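Local coordinates for stromal cell-derived factor 2-like protein (Arabidopsis thaliana, PDB 3MAL) that takes part in protein quality control and the unfolded protein response in the endoplasmic reticulum, where its complex with partner chaperones supports the accumulation of an immune receptor kinase, at residues I130-G135 against R176-D181; R34-D39 against G167-V172; T85-H90 against R94-S99; M27-K32 against D141-L146. One frame throughout, in Å; residues are numbered along the deposited sequence.

Interaction 1: I130-G135 against R176-D181; sequences IIEGSG and REKKAD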
loop_
_atom_site.group_PDB
_atom_site.type_symbol
_atom_site.label_atom_id
_atom_site.label_comp_id
_atom_site.label_asym_id
_atom_site.label_seq_id
_atom_site.Cartn_x
_atom_site.Cartn_y
_atom_site.Cartn_z
ATOM N N ILE A 130 5.630 -8.614 4.858
ATOM C CA ILE A 130 6.897 -9.189 5.299
ATOM C C ILE A 130 7.431 -8.319 6.416
ATOM O O ILE A 130 7.811 -7.168 6.183
ATOM C CB ILE A 130 7.911 -9.261 4.136
ATOM C CG1 ILE A 130 7.317 -10.102 2.987
ATOM C CG2 ILE A 130 9.232 -9.879 4.608
ATOM C CD1 ILE A 130 8.118 -10.071 1.697
ATOM N N ILE A 131 7.414 -8.836 7.637
ATOM C CA ILE A 131 7.920 -8.049 8.753
ATOM C C ILE A 131 9.425 -8.243 8.838
ATOM O O ILE A 131 9.906 -9.370 8.894
ATOM C CB ILE A 131 7.245 -8.415 10.091
ATOM C CG1 ILE A 131 5.723 -8.231 9.997
ATOM C CG2 ILE A 131 7.828 -7.575 11.244
ATOM C CD1 ILE A 131 4.988 -8.761 11.230
ATOM N N GLU A 132 10.165 -7.140 8.878
ATOM C CA GLU A 132 11.617 -7.238 8.773
ATOM C C GLU A 132 12.333 -7.947 9.940
ATOM O O GLU A 132 13.180 -8.821 9.706
ATOM C CB GLU A 132 12.240 -5.885 8.402
ATOM C CG GLU A 132 12.056 -5.616 6.912
ATOM C CD GLU A 132 12.678 -6.721 6.056
ATOM O OE1 GLU A 132 13.813 -7.133 6.405
ATOM O OE2 GLU A 132 12.041 -7.187 5.064
ATOM N N GLY A 133 11.969 -7.627 11.177
ATOM C CA GLY A 133 12.497 -8.379 12.332
ATOM C C GLY A 133 11.866 -9.761 12.536
ATOM O O GLY A 133 11.255 -10.333 11.625
ATOM N N SER A 134 12.030 -10.304 13.740
ATOM C CA SER A 134 11.434 -11.589 14.108
ATOM C C SER A 134 9.993 -11.411 14.621
ATOM O O SER A 134 9.377 -12.394 15.074
ATOM C CB SER A 134 12.288 -12.275 15.180
ATOM O OG SER A 134 12.362 -11.440 16.329
ATOM N N GLY A 135 9.470 -10.176 14.566
ATOM C CA GLY A 135 8.062 -9.905 14.896
ATOM C C GLY A 135 7.121 -10.766 14.073
ATOM O O GLY A 135 7.318 -10.926 12.872
ATOM N N ARG A 176 12.187 -5.128 -7.970
ATOM C CA ARG A 176 12.348 -6.537 -7.666
ATOM C C ARG A 176 13.307 -6.867 -6.536
ATOM O O ARG A 176 13.277 -7.979 -6.033
ATOM C CB ARG A 176 12.709 -7.289 -8.933
ATOM C CG ARG A 176 11.657 -7.063 -10.029
ATOM C CD ARG A 176 10.786 -8.259 -10.269
ATOM N NE ARG A 176 9.738 -7.965 -11.244
ATOM C CZ ARG A 176 9.276 -8.846 -12.137
ATOM N NH1 ARG A 176 9.801 -10.073 -12.203
ATOM N NH2 ARG A 176 8.309 -8.499 -12.978
ATOM N N GLU A 177 14.133 -5.907 -6.131
ATOM C CA GLU A 177 15.111 -6.117 -5.061
ATOM C C GLU A 177 14.737 -5.402 -3.759
ATOM O O GLU A 177 14.244 -4.267 -3.780
ATOM C CB GLU A 177 16.496 -5.573 -5.493
ATOM C CG GLU A 177 17.097 -6.254 -6.729
ATOM C CD GLU A 177 16.404 -5.851 -8.016
ATOM O OE1 GLU A 177 16.090 -4.659 -8.203
ATOM O OE2 GLU A 177 16.152 -6.730 -8.836
ATOM N N LYS A 178 15.076 -6.030 -2.633
ATOM C CA LYS A 178 14.969 -5.382 -1.322
ATOM C C LYS A 178 15.971 -4.254 -1.233
ATOM O O LYS A 178 17.168 -4.440 -1.505
ATOM C CB LYS A 178 15.199 -6.385 -0.180
ATOM C CG LYS A 178 14.243 -7.550 -0.192
ATOM C CD LYS A 178 14.341 -8.346 1.121
ATOM C CE LYS A 178 13.190 -9.305 1.208
ATOM N NZ LYS A 178 13.167 -10.016 2.525
ATOM N N LYS A 179 15.484 -3.064 -0.907
ATOM C CA LYS A 179 16.346 -1.912 -0.720
ATOM C C LYS A 179 15.810 -1.064 0.413
ATOM O O LYS A 179 14.671 -1.261 0.864
ATOM C CB LYS A 179 16.399 -1.052 -1.998
ATOM C CG LYS A 179 16.961 -1.746 -3.231
ATOM C CD LYS A 179 17.028 -0.750 -4.407
ATOM C CE LYS A 179 17.636 -1.408 -5.640
ATOM N NZ LYS A 179 17.720 -0.481 -6.821
ATOM N N ALA A 180 16.610 -0.099 0.853
ATOM C CA ALA A 180 16.186 0.853 1.883
ATOM C C ALA A 180 14.888 1.585 1.481
ATOM O O ALA A 180 14.027 1.839 2.325
ATOM C CB ALA A 180 17.310 1.849 2.158
ATOM N N ASP A 181 14.755 1.892 0.190
ATOM C CA ASP A 181 13.582 2.612 -0.340
ATOM C C ASP A 181 12.351 1.730 -0.545
ATOM O O ASP A 181 11.356 2.190 -1.117
ATOM C CB ASP A 181 13.914 3.296 -1.679
ATOM C CG ASP A 181 14.751 4.562 -1.519
ATOM O OD1 ASP A 181 14.609 5.288 -0.519
ATOM O OD2 ASP A 181 15.556 4.842 -2.429
#

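Interaction 2: R34-D39 against G167-V172; sequences RLHSHD and GGQQEV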
loop_
_atom_site.group_PDB
_atom_site.type_symbol
_atom_site.label_atom_id
_atom_site.label_comp_id
_atom_site.label_asym_id
_atom_site.label_seq_id
_atom_site.Cartn_x
_atom_site.Cartn_y
_atom_site.Cartn_z
ATOM N N ARG A 34 3.680 9.648 2.629
ATOM C CA ARG A 34 2.617 8.692 2.901
ATOM C C ARG A 34 1.995 8.108 1.621
ATOM O O ARG A 34 1.724 8.819 0.656
ATOM C CB ARG A 34 1.505 9.329 3.747
ATOM C CG ARG A 34 1.835 9.527 5.178
ATOM C CD ARG A 34 2.445 10.905 5.383
ATOM N NE ARG A 34 2.217 11.400 6.733
ATOM C CZ ARG A 34 3.179 11.555 7.626
ATOM N NH1 ARG A 34 4.434 11.286 7.286
ATOM N NH2 ARG A 34 2.897 12.000 8.842
ATOM N N LEU A 35 1.742 6.803 1.639
ATOM C CA LEU A 35 1.002 6.166 0.554
ATOM C C LEU A 35 -0.360 6.855 0.382
ATOM O O LEU A 35 -1.124 6.997 1.339
ATOM C CB LEU A 35 0.866 4.652 0.830
ATOM C CG LEU A 35 0.304 3.781 -0.309
ATOM C CD1 LEU A 35 1.315 3.704 -1.480
ATOM C CD2 LEU A 35 -0.106 2.379 0.203
ATOM N N HIS A 36 -0.660 7.269 -0.851
ATOM C CA HIS A 36 -1.735 8.190 -1.124
ATOM C C HIS A 36 -2.422 7.885 -2.467
ATOM O O HIS A 36 -1.791 7.432 -3.438
ATOM C CB HIS A 36 -1.139 9.615 -1.102
ATOM C CG HIS A 36 -2.041 10.701 -1.614
ATOM N ND1 HIS A 36 -2.084 11.062 -2.940
ATOM C CD2 HIS A 36 -2.832 11.587 -0.959
ATOM C CE1 HIS A 36 -2.922 12.074 -3.092
ATOM N NE2 HIS A 36 -3.382 12.414 -1.902
ATOM N N SER A 37 -3.734 8.106 -2.514
ATOM C CA SER A 37 -4.457 8.011 -3.793
ATOM C C SER A 37 -5.478 9.122 -3.892
ATOM O O SER A 37 -5.602 9.951 -2.985
ATOM C CB SER A 37 -5.071 6.607 -4.024
ATOM O OG SER A 37 -5.385 6.394 -5.404
ATOM N N HIS A 38 -6.213 9.143 -4.992
ATOM C CA HIS A 38 -7.094 10.257 -5.293
ATOM C C HIS A 38 -7.829 9.902 -6.574
ATOM O O HIS A 38 -7.470 8.935 -7.227
ATOM C CB HIS A 38 -6.308 11.574 -5.439
ATOM C CG HIS A 38 -5.003 11.470 -6.195
ATOM N ND1 HIS A 38 -4.018 12.433 -6.097
ATOM C CD2 HIS A 38 -4.525 10.535 -7.048
ATOM C CE1 HIS A 38 -3.004 12.105 -6.878
ATOM N NE2 HIS A 38 -3.288 10.963 -7.473
ATOM N N ASP A 39 -8.809 10.721 -6.948
ATOM C CA ASP A 39 -9.700 10.429 -8.063
ATOM C C ASP A 39 -9.146 10.880 -9.439
ATOM O O ASP A 39 -9.815 11.615 -10.165
ATOM C CB ASP A 39 -11.080 11.081 -7.788
ATOM C CG ASP A 39 -12.140 10.658 -8.777
ATOM O OD1 ASP A 39 -11.931 9.655 -9.497
ATOM O OD2 ASP A 39 -13.207 11.338 -8.852
ATOM N N GLY A 167 2.154 17.907 -8.350
ATOM C CA GLY A 167 3.553 18.295 -8.163
ATOM C C GLY A 167 4.026 18.275 -6.720
ATOM O O GLY A 167 3.312 18.728 -5.820
ATOM N N GLY A 168 5.237 17.763 -6.496
ATOM C CA GLY A 168 5.766 17.600 -5.138
ATOM C C GLY A 168 5.440 16.229 -4.532
ATOM O O GLY A 168 6.030 15.850 -3.521
ATOM N N GLN A 169 4.497 15.499 -5.125
ATOM C CA GLN A 169 4.200 14.109 -4.713
ATOM C C GLN A 169 5.186 13.143 -5.392
ATOM O O GLN A 169 5.644 13.412 -6.501
ATOM C CB GLN A 169 2.765 13.721 -5.047
ATOM C CG GLN A 169 1.724 14.448 -4.168
ATOM C CD GLN A 169 0.275 14.232 -4.628
ATOM O OE1 GLN A 169 -0.124 13.118 -5.008
ATOM N NE2 GLN A 169 -0.538 15.309 -4.558
ATOM N N GLN A 170 5.529 12.048 -4.714
ATOM C CA GLN A 170 6.545 11.109 -5.222
ATOM C C GLN A 170 5.897 9.990 -6.031
ATOM O O GLN A 170 4.757 9.573 -5.745
ATOM C CB GLN A 170 7.356 10.476 -4.066
ATOM C CG GLN A 170 8.195 11.462 -3.317
ATOM C CD GLN A 170 8.889 10.891 -2.091
ATOM O OE1 GLN A 170 8.637 9.752 -1.648
ATOM N NE2 GLN A 170 9.782 11.681 -1.532
ATOM N N GLU A 171 6.639 9.495 -7.022
ATOM C CA GLU A 171 6.294 8.236 -7.681
ATOM C C GLU A 171 6.260 7.094 -6.671
ATOM O O GLU A 171 7.144 6.974 -5.813
ATOM C CB GLU A 171 7.310 7.877 -8.777
ATOM C CG GLU A 171 6.789 6.818 -9.761
ATOM C CD GLU A 171 7.899 6.177 -10.569
ATOM O OE1 GLU A 171 8.954 5.889 -9.988
ATOM O OE2 GLU A 171 7.714 5.952 -11.776
ATOM N N VAL A 172 5.240 6.250 -6.801
ATOM C CA VAL A 172 5.221 4.964 -6.113
ATOM C C VAL A 172 5.271 3.900 -7.206
ATOM O O VAL A 172 4.616 4.034 -8.248
ATOM C CB VAL A 172 3.972 4.834 -5.205
ATOM C CG1 VAL A 172 3.840 3.401 -4.616
ATOM C CG2 VAL A 172 4.052 5.884 -4.094
HETATM O O HOH W 1 -3.597 14.765 -4.522
#

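Interaction 3: T85-H90 against R94-S99; sequences TIRLQH and RKWLHS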
loop_
_atom_site.group_PDB
_atom_site.type_symbol
_atom_site.label_atom_id
_atom_site.label_comp_id
_atom_site.label_asym_id
_atom_site.label_seq_id
_atom_site.Cartn_x
_atom_site.Cartn_y
_atom_site.Cartn_z
ATOM N N THR A 85 -1.212 -12.765 3.149
ATOM C CA THR A 85 -1.621 -12.078 1.933
ATOM C C THR A 85 -2.741 -11.116 2.309
ATOM O O THR A 85 -3.770 -11.538 2.854
ATOM C CB THR A 85 -2.131 -13.070 0.885
ATOM O OG1 THR A 85 -1.153 -14.106 0.714
ATOM C CG2 THR A 85 -2.370 -12.367 -0.465
ATOM N N ILE A 86 -2.527 -9.831 2.044
ATOM C CA ILE A 86 -3.482 -8.783 2.416
ATOM C C ILE A 86 -3.877 -7.925 1.209
ATOM O O ILE A 86 -3.254 -7.997 0.122
ATOM C CB ILE A 86 -2.952 -7.828 3.561
ATOM C CG1 ILE A 86 -1.828 -6.903 3.043
ATOM C CG2 ILE A 86 -2.516 -8.625 4.814
ATOM C CD1 ILE A 86 -1.380 -5.822 4.055
ATOM N N ARG A 87 -4.929 -7.136 1.413
ATOM C CA ARG A 87 -5.368 -6.116 0.462
ATOM C C ARG A 87 -5.401 -4.786 1.246
ATOM O O ARG A 87 -5.631 -4.777 2.470
ATOM C CB ARG A 87 -6.751 -6.458 -0.108
ATOM C CG ARG A 87 -6.781 -7.745 -0.972
ATOM C CD ARG A 87 -8.146 -8.014 -1.637
ATOM N NE ARG A 87 -9.181 -8.272 -0.654
ATOM C CZ ARG A 87 -10.489 -8.231 -0.884
ATOM N NH1 ARG A 87 -10.967 -7.935 -2.086
ATOM N NH2 ARG A 87 -11.320 -8.446 0.117
ATOM N N LEU A 88 -5.135 -3.678 0.555
ATOM C CA LEU A 88 -5.258 -2.361 1.150
ATOM C C LEU A 88 -6.271 -1.596 0.330
ATOM O O LEU A 88 -6.049 -1.334 -0.840
ATOM C CB LEU A 88 -3.898 -1.618 1.177
ATOM C CG LEU A 88 -2.866 -2.191 2.151
ATOM C CD1 LEU A 88 -1.505 -1.506 1.911
ATOM C CD2 LEU A 88 -3.328 -1.995 3.612
ATOM N N GLN A 89 -7.410 -1.270 0.940
ATOM C CA GLN A 89 -8.456 -0.579 0.192
ATOM C C GLN A 89 -8.426 0.890 0.575
ATOM O O GLN A 89 -8.488 1.214 1.742
ATOM C CB GLN A 89 -9.831 -1.191 0.481
ATOM C CG GLN A 89 -10.925 -0.614 -0.426
ATOM C CD GLN A 89 -12.301 -1.220 -0.151
ATOM O OE1 GLN A 89 -12.622 -1.597 0.987
ATOM N NE2 GLN A 89 -13.127 -1.292 -1.192
ATOM N N HIS A 90 -8.343 1.764 -0.421
ATOM C CA HIS A 90 -8.317 3.209 -0.233
ATOM C C HIS A 90 -9.666 3.643 0.330
ATOM O O HIS A 90 -10.712 3.354 -0.262
ATOM C CB HIS A 90 -8.048 3.897 -1.585
ATOM C CG HIS A 90 -7.707 5.352 -1.479
ATOM N ND1 HIS A 90 -8.453 6.336 -2.102
ATOM C CD2 HIS A 90 -6.690 5.992 -0.851
ATOM C CE1 HIS A 90 -7.916 7.517 -1.851
ATOM N NE2 HIS A 90 -6.851 7.339 -1.087
ATOM N N ARG A 94 -12.499 3.694 -2.398
ATOM C CA ARG A 94 -12.887 2.284 -2.389
ATOM C C ARG A 94 -12.123 1.389 -3.381
ATOM O O ARG A 94 -12.460 0.207 -3.539
ATOM C CB ARG A 94 -14.409 2.158 -2.609
ATOM C CG ARG A 94 -15.193 2.620 -1.437
ATOM C CD ARG A 94 -15.458 1.359 -0.637
ATOM N NE ARG A 94 -15.064 1.512 0.732
ATOM C CZ ARG A 94 -15.057 0.537 1.627
ATOM N NH1 ARG A 94 -15.410 -0.706 1.296
ATOM N NH2 ARG A 94 -14.680 0.822 2.853
ATOM N N LYS A 95 -11.093 1.926 -4.036
ATOM C CA LYS A 95 -10.276 1.122 -4.968
ATOM C C LYS A 95 -9.147 0.394 -4.220
ATOM O O LYS A 95 -8.775 0.795 -3.110
ATOM C CB LYS A 95 -9.731 1.972 -6.142
ATOM C CG LYS A 95 -10.829 2.691 -6.984
ATOM C CD LYS A 95 -10.318 2.904 -8.429
ATOM C CE LYS A 95 -11.378 3.461 -9.406
ATOM N NZ LYS A 95 -12.733 2.879 -9.194
ATOM N N TRP A 96 -8.629 -0.681 -4.820
ATOM C CA TRP A 96 -7.657 -1.579 -4.155
ATOM C C TRP A 96 -6.239 -1.250 -4.597
ATOM O O TRP A 96 -6.011 -1.051 -5.783
ATOM C CB TRP A 96 -7.958 -3.049 -4.515
ATOM C CG TRP A 96 -9.358 -3.423 -4.197
ATOM C CD1 TRP A 96 -10.446 -3.367 -5.029
ATOM C CD2 TRP A 96 -9.835 -3.856 -2.932
ATOM N NE1 TRP A 96 -11.582 -3.752 -4.343
ATOM C CE2 TRP A 96 -11.229 -4.051 -3.051
ATOM C CE3 TRP A 96 -9.221 -4.096 -1.696
ATOM C CZ2 TRP A 96 -12.015 -4.484 -1.981
ATOM C CZ3 TRP A 96 -9.996 -4.549 -0.644
ATOM C CH2 TRP A 96 -11.380 -4.724 -0.786
ATOM N N LEU A 97 -5.295 -1.186 -3.653
ATOM C CA LEU A 97 -3.866 -1.089 -4.008
ATOM C C LEU A 97 -3.495 -2.253 -4.961
ATOM O O LEU A 97 -3.752 -3.416 -4.651
ATOM C CB LEU A 97 -2.987 -1.147 -2.745
ATOM C CG LEU A 97 -1.508 -0.817 -3.014
ATOM C CD1 LEU A 97 -1.367 0.642 -3.517
ATOM C CD2 LEU A 97 -0.604 -1.123 -1.783
ATOM N N HIS A 98 -2.897 -1.935 -6.104
ATOM C CA HIS A 98 -2.840 -2.881 -7.247
ATOM C C HIS A 98 -1.498 -2.764 -7.972
ATOM O O HIS A 98 -0.889 -1.687 -8.027
ATOM C CB HIS A 98 -3.979 -2.537 -8.229
ATOM C CG HIS A 98 -4.246 -3.557 -9.308
ATOM N ND1 HIS A 98 -5.057 -4.659 -9.118
ATOM C CD2 HIS A 98 -3.893 -3.576 -10.619
ATOM C CE1 HIS A 98 -5.159 -5.332 -10.254
ATOM N NE2 HIS A 98 -4.462 -4.696 -11.178
ATOM N N SER A 99 -1.051 -3.857 -8.540
ATOM C CA SER A 99 0.106 -3.869 -9.467
ATOM C C SER A 99 -0.091 -4.879 -10.631
ATOM O O SER A 99 -1.071 -5.538 -10.692
ATOM C CB SER A 99 1.524 -3.873 -8.855
ATOM O OG SER A 99 2.581 -3.553 -9.718
HETATM O O HOH W 2 -5.084 -4.235 -2.325
#

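Interaction 4: M27-K32 against D141-L146; sequences MHEKTK and DQRVRL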
loop_
_atom_site.group_PDB
_atom_site.type_symbol
_atom_site.label_atom_id
_atom_site.label_comp_id
_atom_site.label_asym_id
_atom_site.label_seq_id
_atom_site.Cartn_x
_atom_site.Cartn_y
_atom_site.Cartn_z
ATOM N N MET A 27 3.773 4.841 5.900
ATOM C CA MET A 27 4.832 5.796 5.692
ATOM C C MET A 27 6.081 5.126 5.130
ATOM O O MET A 27 6.543 4.106 5.659
ATOM C CB MET A 27 5.167 6.497 7.009
ATOM C CG MET A 27 6.178 7.641 6.868
ATOM S SD MET A 27 6.825 8.266 8.440
ATOM C CE MET A 27 8.044 7.014 8.794
ATOM N N HIS A 28 6.613 5.726 4.062
ATOM C CA HIS A 28 7.894 5.351 3.451
ATOM C C HIS A 28 9.026 5.652 4.435
ATOM O O HIS A 28 9.193 6.792 4.865
ATOM C CB HIS A 28 8.062 6.178 2.179
ATOM C CG HIS A 28 9.272 5.833 1.360
ATOM N ND1 HIS A 28 9.477 4.588 0.802
ATOM C CD2 HIS A 28 10.314 6.598 0.959
ATOM C CE1 HIS A 28 10.598 4.598 0.100
ATOM N NE2 HIS A 28 11.135 5.800 0.194
ATOM N N GLU A 29 9.782 4.645 4.834
ATOM C CA GLU A 29 10.785 4.927 5.884
ATOM C C GLU A 29 11.820 6.000 5.543
ATOM O O GLU A 29 12.140 6.827 6.380
ATOM C CB GLU A 29 11.510 3.681 6.342
ATOM C CG GLU A 29 12.456 3.989 7.516
ATOM C CD GLU A 29 13.144 2.740 8.036
ATOM O OE1 GLU A 29 13.727 1.988 7.219
ATOM O OE2 GLU A 29 13.126 2.511 9.274
ATOM N N LYS A 30 12.357 5.962 4.329
ATOM C CA LYS A 30 13.422 6.846 3.902
ATOM C C LYS A 30 12.956 8.295 3.728
ATOM O O LYS A 30 13.582 9.215 4.245
ATOM C CB LYS A 30 13.956 6.306 2.573
ATOM C CG LYS A 30 15.404 6.594 2.291
ATOM C CD LYS A 30 16.309 5.838 3.234
ATOM C CE LYS A 30 17.761 6.071 2.828
ATOM N NZ LYS A 30 18.728 5.533 3.856
ATOM N N THR A 31 11.866 8.517 2.999
ATOM C CA THR A 31 11.442 9.882 2.714
ATOM C C THR A 31 10.363 10.428 3.660
ATOM O O THR A 31 10.112 11.640 3.690
ATOM C CB THR A 31 10.868 9.988 1.291
ATOM O OG1 THR A 31 9.677 9.199 1.221
ATOM C CG2 THR A 31 11.879 9.514 0.251
ATOM N N LYS A 32 9.703 9.535 4.406
ATOM C CA LYS A 32 8.604 9.923 5.299
ATOM C C LYS A 32 7.287 10.292 4.573
ATOM O O LYS A 32 6.323 10.679 5.220
ATOM C CB LYS A 32 9.021 11.043 6.277
ATOM C CG LYS A 32 10.406 10.844 6.964
ATOM C CD LYS A 32 10.491 9.517 7.716
ATOM C CE LYS A 32 11.895 9.357 8.349
ATOM N NZ LYS A 32 12.098 7.984 8.915
ATOM N N ASP A 141 4.540 1.348 13.596
ATOM C CA ASP A 141 5.958 1.667 13.629
ATOM C C ASP A 141 6.921 0.545 13.396
ATOM O O ASP A 141 8.105 0.810 13.460
ATOM C CB ASP A 141 6.402 2.349 14.934
ATOM C CG ASP A 141 5.618 3.567 15.226
ATOM O OD1 ASP A 141 4.839 3.548 16.199
ATOM O OD2 ASP A 141 5.756 4.549 14.472
ATOM N N GLN A 142 6.507 -0.692 13.134
ATOM C CA GLN A 142 7.572 -1.679 12.842
ATOM C C GLN A 142 7.911 -1.655 11.362
ATOM O O GLN A 142 7.069 -1.342 10.527
ATOM C CB GLN A 142 7.293 -3.129 13.322
ATOM C CG GLN A 142 6.068 -3.635 12.816
ATOM C CD GLN A 142 5.835 -5.117 12.959
ATOM O OE1 GLN A 142 6.205 -5.820 13.931
ATOM N NE2 GLN A 142 5.114 -5.581 12.026
ATOM N N ARG A 143 9.140 -2.022 11.031
ATOM C CA ARG A 143 9.610 -1.952 9.659
ATOM C C ARG A 143 9.090 -3.160 8.894
ATOM O O ARG A 143 9.231 -4.307 9.351
ATOM C CB ARG A 143 11.137 -1.904 9.662
ATOM C CG ARG A 143 11.693 -0.650 10.364
ATOM C CD ARG A 143 13.175 -0.788 10.710
ATOM N NE ARG A 143 13.991 -0.200 9.653
ATOM C CZ ARG A 143 14.696 -0.883 8.758
ATOM N NH1 ARG A 143 14.715 -2.215 8.789
ATOM N NH2 ARG A 143 15.394 -0.227 7.835
ATOM N N VAL A 144 8.446 -2.900 7.753
ATOM C CA VAL A 144 7.835 -3.973 6.947
ATOM C C VAL A 144 8.090 -3.698 5.468
ATOM O O VAL A 144 8.453 -2.582 5.072
ATOM C CB VAL A 144 6.270 -4.101 7.177
ATOM C CG1 VAL A 144 5.944 -4.332 8.657
ATOM C CG2 VAL A 144 5.510 -2.854 6.645
ATOM N N ARG A 145 7.890 -4.727 4.656
ATOM C CA ARG A 145 7.834 -4.563 3.199
ATOM C C ARG A 145 6.502 -5.147 2.791
ATOM O O ARG A 145 5.943 -5.972 3.521
ATOM C CB ARG A 145 8.977 -5.323 2.509
ATOM C CG ARG A 145 10.370 -4.812 2.874
ATOM C CD ARG A 145 11.490 -5.433 1.999
ATOM N NE ARG A 145 12.744 -5.503 2.763
ATOM C CZ ARG A 145 13.702 -4.584 2.758
ATOM N NH1 ARG A 145 13.610 -3.504 2.016
ATOM N NH2 ARG A 145 14.774 -4.771 3.487
ATOM N N LEU A 146 5.988 -4.715 1.643
ATOM C CA LEU A 146 4.812 -5.344 1.029
ATOM C C LEU A 146 5.201 -5.812 -0.372
ATOM O O LEU A 146 5.569 -5.010 -1.242
ATOM C CB LEU A 146 3.659 -4.350 0.961
ATOM C CG LEU A 146 3.041 -3.933 2.299
ATOM C CD1 LEU A 146 2.233 -2.687 2.097
ATOM C CD2 LEU A 146 2.188 -5.060 2.864
#

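Interaction 1: I130-G135 against R176-D181
Glu132 and Lys178 meet at the outer surface of a beta-trefoil, where the end of barrel strand 127-131 faces the loop that leads from strand 170-175 to strand 184-190. The firmer part of this small contact lies low, against the barrel. Ile130 turns its CB toward the loop and packs on Tyr154 and Gln147, while the side chain of Lys178 touches Tyr154 and Arg145. A branched apolar residue suits the strand position; of its atoms CG2 alone approaches the end of the lysine, a loose apolar contact with Ile130 CG2 4.5 Å from Lys178 NZ. Further out the contact is looser still. The backbones stay far apart, CA of Glu132 and CA of Lys178 being 10.8 Å from each other, and only long, flexible side chains can span such a gap. Lys178 does so with a chain extended beyond CG, whereas Glu132 bends at CG (chi2 -58°), and the two approach at a slant. Their salt bridge is a long one, and no hydrogen bond joins the two segments. The firmer partner of the carboxylate is Arg145 on the neighbouring strand, whose NE forms a salt bridge with Glu132 OE2. Lysine at an exposed loop position thus adds a second positive group, held only at long range, to an acid already paired, with Lys178 NZ standing 4.0 Å from Glu132 OE2.

Interaction 2: R34-D39 against G167-V172
Leu35 and Val172 supply the apolar part of the contact, Leu35 CD1 reaching Val172 CG1 at 4.0 Å, the side chains crossing at about a right angle. With CG of Leu35 anti to the backbone N (chi1 -171°), the leucine end swings nearer to the valine than its CB direction implies. Branched residues fit here because both face a buried layer: Leu35 also touches Val51, and Val172 packs on Val112 and Leu155. These strands belong to the hairpin cap that closes one end of a beta-trefoil barrel, and the contact brings MIR 1 against MIR 3 within it. The polar part gathers round Gln169. Its extended chain carries OE1 to 3.5 Å from His36 ND1 and 3.6 Å from His38 CE1, with the amide plane turned 77° from the His36 ring and 44° from that of His38. Neither approach is a hydrogen bond; the His36 ring has its own partner in Thr52, which also bonds Gln169 OE1. A water links the segments: Gln169 NE2 donates to it at 3.1 Å, and it lies in plane at the His38 ring edge, 2.8 Å from ND1. The amide's two polar atoms thus divide the work, while His38 NE2 pairs with Ser50 OG.

Interaction 3: T85-H90 against R94-S99
Gln89 and Trp96 form the single beta bridge of this hairpin, which turns from the barrel of the beta-trefoil into its cap within MIR 2. Backbone groups are satisfied around it: Leu97 N donates to Leu88 O at 2.9 Å in an almost straight bond (177°), His90 N to Lys95 O, and Arg94 N closes the turn on His90 O. Beyond the bridge the strands splay, and a water replaces the direct bond, accepting from Leu88 N and donating to Leu97 O, which also receives Trp127 NE1. Gln89 suits its place because its amide both gives and takes. Its extended chain passes over one face of the Trp96 ring, CG lying 4.0 Å from the centroid of the six-membered ring, and NE2 donates to Arg94 O at 2.9 Å from above the carbonyl plane. Gln89 OE1 bonds to Lys67 NZ; it also sits over a face of the Arg94 guanidinium, whose NH1 pairs with Asp118. Across the indole, the Arg87 guanidinium lies flat, the planes 10° apart, with NE bonded to Pro68 O and NH1 to Ser121 OG. Leu88 and Leu97 lie side by side, with CD1 of Leu88 3.8 Å from CD2 of Leu97. Stacking and the bond from NE1 to Asp117 O fix the Trp96 ring; separately, the off-centre cation-pi contact probably stabilises the Arg87 charge.

Interaction 4: M27-K32 against D141-L146
Arg143 NE donates to Glu29 OE2 at 2.9 Å and 150°, using the syn lone pair of that oxygen, and this is the straighter arm of a salt bridge. The other arm brings Arg143 NH2 to 2.8 Å from Glu29 OE1, but it is bent and weak as a hydrogen bond. Two nitrogens of one guanidinium therefore hold both oxygens of one carboxylate, although the planes are 41° apart and the fork is twisted. The torsions explain the reach: the Glu29 chain is extended, whereas Arg143 bends at chi3 (95°), swinging its end toward the acid. Long chains suit both positions, since CA of Glu29 and CA of Arg143 are 7.9 Å apart; both side chains also touch Ile183 and Leu185. The turn carrying Glu29 is secured by Lys32, whose N bonds to His28 O and whose NZ reaches Glu29 O at 2.8 Å, in the carbonyl plane. Strands 23-28 and 143-148 both neighbour strand 184-190, so the ion pair passes over it on the surface and links MIR 1 with MIR 3, as fits the closed six-stranded barrel of a beta-trefoil, where the first strand lies beside the last.

Overall arrangement
From the N terminus, the chain first lays down 27-32 and then 34-39, which wait for partners more than a hundred residues on. Interaction 3 is the local exception: a hairpin that opens and closes within MIR 2, inside the spans of both interaction 2 and interaction 4. Residues 130-135 follow, and 141-146 then closes interaction 4, joining MIR 1 and MIR 3 on the barrel. Next, 167-172 closes interaction 2 in the cap, and 176-181 finishes interaction 1, linking a barrel strand's end to the loop after strand 170-175. Interactions 1, 2 and 4 thus cross. Arg145 ties 1 to 4, Thr31 and Gln170 join 4 to 2, Leu146 joins 4 to 3 through Ile86 and Leu88, and Leu35 meets Leu97 between 2 and 3.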